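Local coordinates for sensory box/GGDEF family protein (PDB 4YME) that probably takes part in making or breaking down the bacterial second messenger cyclic di-GMP as a membrane-bound GGDEF/EAL protein, of which this chain is the GGDEF domain, at residues Ala122-Asp134 against Leu142-Lys154. Sequence-based numbering, arbitrary orientation.
Sequences AMGSSLGVSLYPD and LMANADMALYRAK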
# COMPACT_ATOMS: atom_id res chain seq x y z
N ALA A 122 0.67 -9.13 -16.31
CA ALA A 122 0.58 -7.66 -16.22
C ALA A 122 0.42 -7.18 -14.80
O ALA A 122 -0.41 -7.62 -14.02
CB ALA A 122 -0.56 -7.19 -17.04
N MSE A 123 1.33 -6.28 -14.44
CA MSE A 123 1.25 -5.62 -13.13
C MSE A 123 0.70 -4.19 -13.43
O MSE A 123 -0.12 -4.03 -14.33
CB MSE A 123 2.58 -5.71 -12.33
CG MSE A 123 3.01 -7.10 -11.81
SE MSE A 123 2.69 -7.62 -9.90
CE MSE A 123 3.73 -6.24 -9.01
N GLY A 124 1.11 -3.16 -12.71
CA GLY A 124 0.50 -1.85 -12.79
C GLY A 124 -0.38 -1.67 -11.58
O GLY A 124 -1.09 -2.57 -11.20
N SER A 125 -0.34 -0.49 -10.99
CA SER A 125 -1.10 -0.21 -9.79
C SER A 125 -1.73 1.18 -9.83
O SER A 125 -1.31 2.05 -10.63
CB SER A 125 -0.15 -0.25 -8.62
OG SER A 125 0.86 0.77 -8.70
N SER A 126 -2.69 1.38 -8.95
CA SER A 126 -3.29 2.67 -8.68
C SER A 126 -3.18 2.94 -7.21
O SER A 126 -3.12 1.98 -6.43
CB SER A 126 -4.75 2.64 -9.07
OG SER A 126 -4.90 2.46 -10.47
N LEU A 127 -3.11 4.18 -6.81
CA LEU A 127 -2.96 4.51 -5.42
C LEU A 127 -3.65 5.78 -5.02
O LEU A 127 -3.92 6.67 -5.88
CB LEU A 127 -1.53 4.46 -4.95
CG LEU A 127 -0.49 5.34 -5.47
CD1 LEU A 127 -0.63 6.73 -4.90
CD2 LEU A 127 0.85 4.75 -5.00
N GLY A 128 -3.99 5.85 -3.75
CA GLY A 128 -4.57 7.04 -3.12
C GLY A 128 -3.82 7.36 -1.86
O GLY A 128 -3.40 6.42 -1.14
N VAL A 129 -3.72 8.62 -1.53
CA VAL A 129 -2.92 9.10 -0.42
C VAL A 129 -3.78 9.91 0.53
O VAL A 129 -4.48 10.86 0.11
CB VAL A 129 -1.76 9.98 -0.90
CG1 VAL A 129 -0.90 10.48 0.31
CG2 VAL A 129 -0.88 9.21 -1.86
N SER A 130 -3.66 9.63 1.82
CA SER A 130 -4.22 10.46 2.88
C SER A 130 -3.13 10.93 3.80
O SER A 130 -2.20 10.18 4.15
CB SER A 130 -5.24 9.68 3.68
OG SER A 130 -6.19 9.12 2.80
N LEU A 131 -3.19 12.20 4.24
CA LEU A 131 -2.17 12.81 5.08
C LEU A 131 -2.73 13.12 6.44
O LEU A 131 -3.87 13.61 6.58
CB LEU A 131 -1.70 14.12 4.42
CG LEU A 131 -1.17 14.03 2.99
CD1 LEU A 131 -0.85 15.44 2.40
CD2 LEU A 131 -0.01 13.12 2.96
N TYR A 132 -1.98 12.81 7.48
CA TYR A 132 -2.31 13.20 8.84
C TYR A 132 -1.86 14.68 9.07
O TYR A 132 -0.78 15.04 8.62
CB TYR A 132 -1.55 12.29 9.83
CG TYR A 132 -1.73 12.68 11.28
CD1 TYR A 132 -2.85 12.25 12.00
CD2 TYR A 132 -0.81 13.46 11.94
CE1 TYR A 132 -3.04 12.62 13.31
CE2 TYR A 132 -1.02 13.86 13.25
CZ TYR A 132 -2.14 13.44 13.92
OH TYR A 132 -2.32 13.79 15.25
N PRO A 133 -2.70 15.51 9.71
CA PRO A 133 -4.02 15.23 10.24
C PRO A 133 -5.19 15.69 9.35
O PRO A 133 -6.34 15.44 9.69
CB PRO A 133 -4.05 16.07 11.53
CG PRO A 133 -3.26 17.22 11.18
CD PRO A 133 -2.15 16.75 10.29
N ASP A 134 -4.91 16.32 8.23
CA ASP A 134 -5.97 16.93 7.43
C ASP A 134 -6.95 15.95 6.89
O ASP A 134 -8.14 16.26 6.78
CB ASP A 134 -5.37 17.73 6.30
CG ASP A 134 -4.57 18.95 6.80
OD1 ASP A 134 -4.73 19.38 7.97
OD2 ASP A 134 -3.74 19.46 6.01
N LEU A 142 -8.02 7.84 8.64
CA LEU A 142 -7.01 7.84 7.56
C LEU A 142 -7.20 6.67 6.59
O LEU A 142 -6.98 6.85 5.38
CB LEU A 142 -5.61 7.74 8.14
CG LEU A 142 -5.18 9.03 8.84
CD1 LEU A 142 -3.91 8.84 9.66
CD2 LEU A 142 -4.98 10.17 7.85
N MSE A 143 -7.52 5.50 7.12
CA MSE A 143 -7.80 4.27 6.32
C MSE A 143 -8.87 4.51 5.32
O MSE A 143 -8.76 4.17 4.10
CB MSE A 143 -8.38 3.17 7.21
CG MSE A 143 -7.40 2.46 8.00
SE MSE A 143 -5.96 2.11 6.80
CE MSE A 143 -6.59 0.42 6.11
N ALA A 144 -9.99 5.02 5.84
CA ALA A 144 -11.19 5.25 5.04
C ALA A 144 -10.94 6.29 3.97
O ALA A 144 -11.35 6.13 2.81
CB ALA A 144 -12.34 5.67 5.89
N ASN A 145 -10.30 7.38 4.37
CA ASN A 145 -10.00 8.51 3.47
C ASN A 145 -9.03 8.07 2.39
O ASN A 145 -9.14 8.51 1.23
CB ASN A 145 -9.36 9.67 4.20
CG ASN A 145 -9.21 10.86 3.32
OD1 ASN A 145 -8.18 11.03 2.65
ND2 ASN A 145 -10.24 11.67 3.25
N ALA A 146 -8.09 7.18 2.72
CA ALA A 146 -7.13 6.73 1.69
C ALA A 146 -7.83 5.83 0.70
O ALA A 146 -7.49 5.86 -0.47
CB ALA A 146 -5.93 6.01 2.33
N ASP A 147 -8.81 5.07 1.15
CA ASP A 147 -9.58 4.20 0.25
C ASP A 147 -10.45 5.05 -0.70
O ASP A 147 -10.57 4.76 -1.92
CB ASP A 147 -10.43 3.27 1.12
CG ASP A 147 -11.03 2.10 0.35
OD1 ASP A 147 -10.24 1.38 -0.34
OD2 ASP A 147 -12.26 1.88 0.51
N MSE A 148 -11.04 6.12 -0.18
CA MSE A 148 -11.78 7.06 -0.99
C MSE A 148 -10.83 7.72 -2.02
O MSE A 148 -11.20 7.89 -3.21
CB MSE A 148 -12.44 8.10 -0.12
CG MSE A 148 -13.26 9.02 -0.78
SE MSE A 148 -14.55 9.95 0.40
CE MSE A 148 -13.27 10.89 1.47
N ALA A 149 -9.64 8.08 -1.57
CA ALA A 149 -8.64 8.66 -2.47
C ALA A 149 -8.25 7.68 -3.56
O ALA A 149 -8.05 8.07 -4.71
CB ALA A 149 -7.43 9.10 -1.65
N LEU A 150 -8.20 6.40 -3.24
CA LEU A 150 -7.92 5.35 -4.23
C LEU A 150 -9.05 5.31 -5.26
O LEU A 150 -8.77 5.28 -6.46
CB LEU A 150 -7.70 3.98 -3.60
CG LEU A 150 -7.51 2.80 -4.59
CD1 LEU A 150 -6.31 2.96 -5.49
CD2 LEU A 150 -7.33 1.55 -3.82
N TYR A 151 -10.31 5.33 -4.80
CA TYR A 151 -11.44 5.37 -5.71
C TYR A 151 -11.31 6.55 -6.68
O TYR A 151 -11.48 6.37 -7.89
CB TYR A 151 -12.82 5.47 -4.98
CG TYR A 151 -13.96 5.60 -5.97
CD1 TYR A 151 -14.49 4.49 -6.57
CD2 TYR A 151 -14.45 6.84 -6.31
CE1 TYR A 151 -15.49 4.59 -7.52
CE2 TYR A 151 -15.47 6.96 -7.27
CZ TYR A 151 -15.95 5.82 -7.85
OH TYR A 151 -16.94 5.86 -8.82
N ARG A 152 -11.05 7.74 -6.12
CA ARG A 152 -10.94 8.96 -6.93
C ARG A 152 -9.80 8.84 -7.95
O ARG A 152 -9.93 9.27 -9.10
CB ARG A 152 -10.70 10.18 -6.05
CG ARG A 152 -11.89 10.58 -5.20
CD ARG A 152 -13.12 10.74 -6.05
NE ARG A 152 -14.20 11.43 -5.38
CZ ARG A 152 -15.46 11.36 -5.78
NH1 ARG A 152 -15.79 10.59 -6.81
NH2 ARG A 152 -16.39 12.03 -5.14
N ALA A 153 -8.70 8.27 -7.51
CA ALA A 153 -7.54 8.06 -8.40
C ALA A 153 -7.82 7.08 -9.54
O ALA A 153 -7.29 7.24 -10.64
CB ALA A 153 -6.35 7.57 -7.59
N LYS A 154 -8.62 6.06 -9.28
CA LYS A 154 -8.97 5.08 -10.30
C LYS A 154 -9.97 5.68 -11.28
O LYS A 154 -9.87 5.40 -12.46
CB LYS A 154 -9.48 3.77 -9.68
CG LYS A 154 -8.37 2.98 -8.96
CD LYS A 154 -8.92 1.89 -8.07
CE LYS A 154 -9.56 0.81 -8.87
NZ LYS A 154 -10.08 -0.23 -7.95
O HOH W 1 -6.90 12.09 0.46
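Gly128 on edge strand 125-131 meets Ala149 and Leu150 of helix 139-156, which packs on one face of the antiparallel sheet in this ferredoxin-like GGDEF domain. The axes of strand 125-131 and helix 142-154 come within 5.9 Å and run at 139° to each other. The two backbones come closest at Gly128, which has no side chain to hold the helix off. Its CA lies 3.7 Å from Leu150 N, and Ala149 CB sits against Val129 N. Leu150 is turned with CG anti to its backbone N (chi1 175°), which brings CD1 to 3.5 Å from Ser126 O. The buried Leu150 side chain also touches Cys38 of strand 33-41. At the Tyr132 end, Leu142 packs with CD1 beside Tyr132 CB and CD2 over the Leu131 carbonyl. Toward exposed Lys154 the backbones part, with Ser126 CA 6.4 Å from Lys154 CA, though Ala153 CB still presses on Leu127 O. Lys154 NZ forms a salt bridge with Asp40, and Ser126 OG is hydrogen-bonded to Asp42. In the conformers described, one of two for Ser130 and Asn145, a water donates to Val129 O and Asn145 OD1. Provisionally, Ser130 OG also donates to this OD1 at 2.8 Å, in the carbonyl plane on a lone pair (C=O...OG 118°).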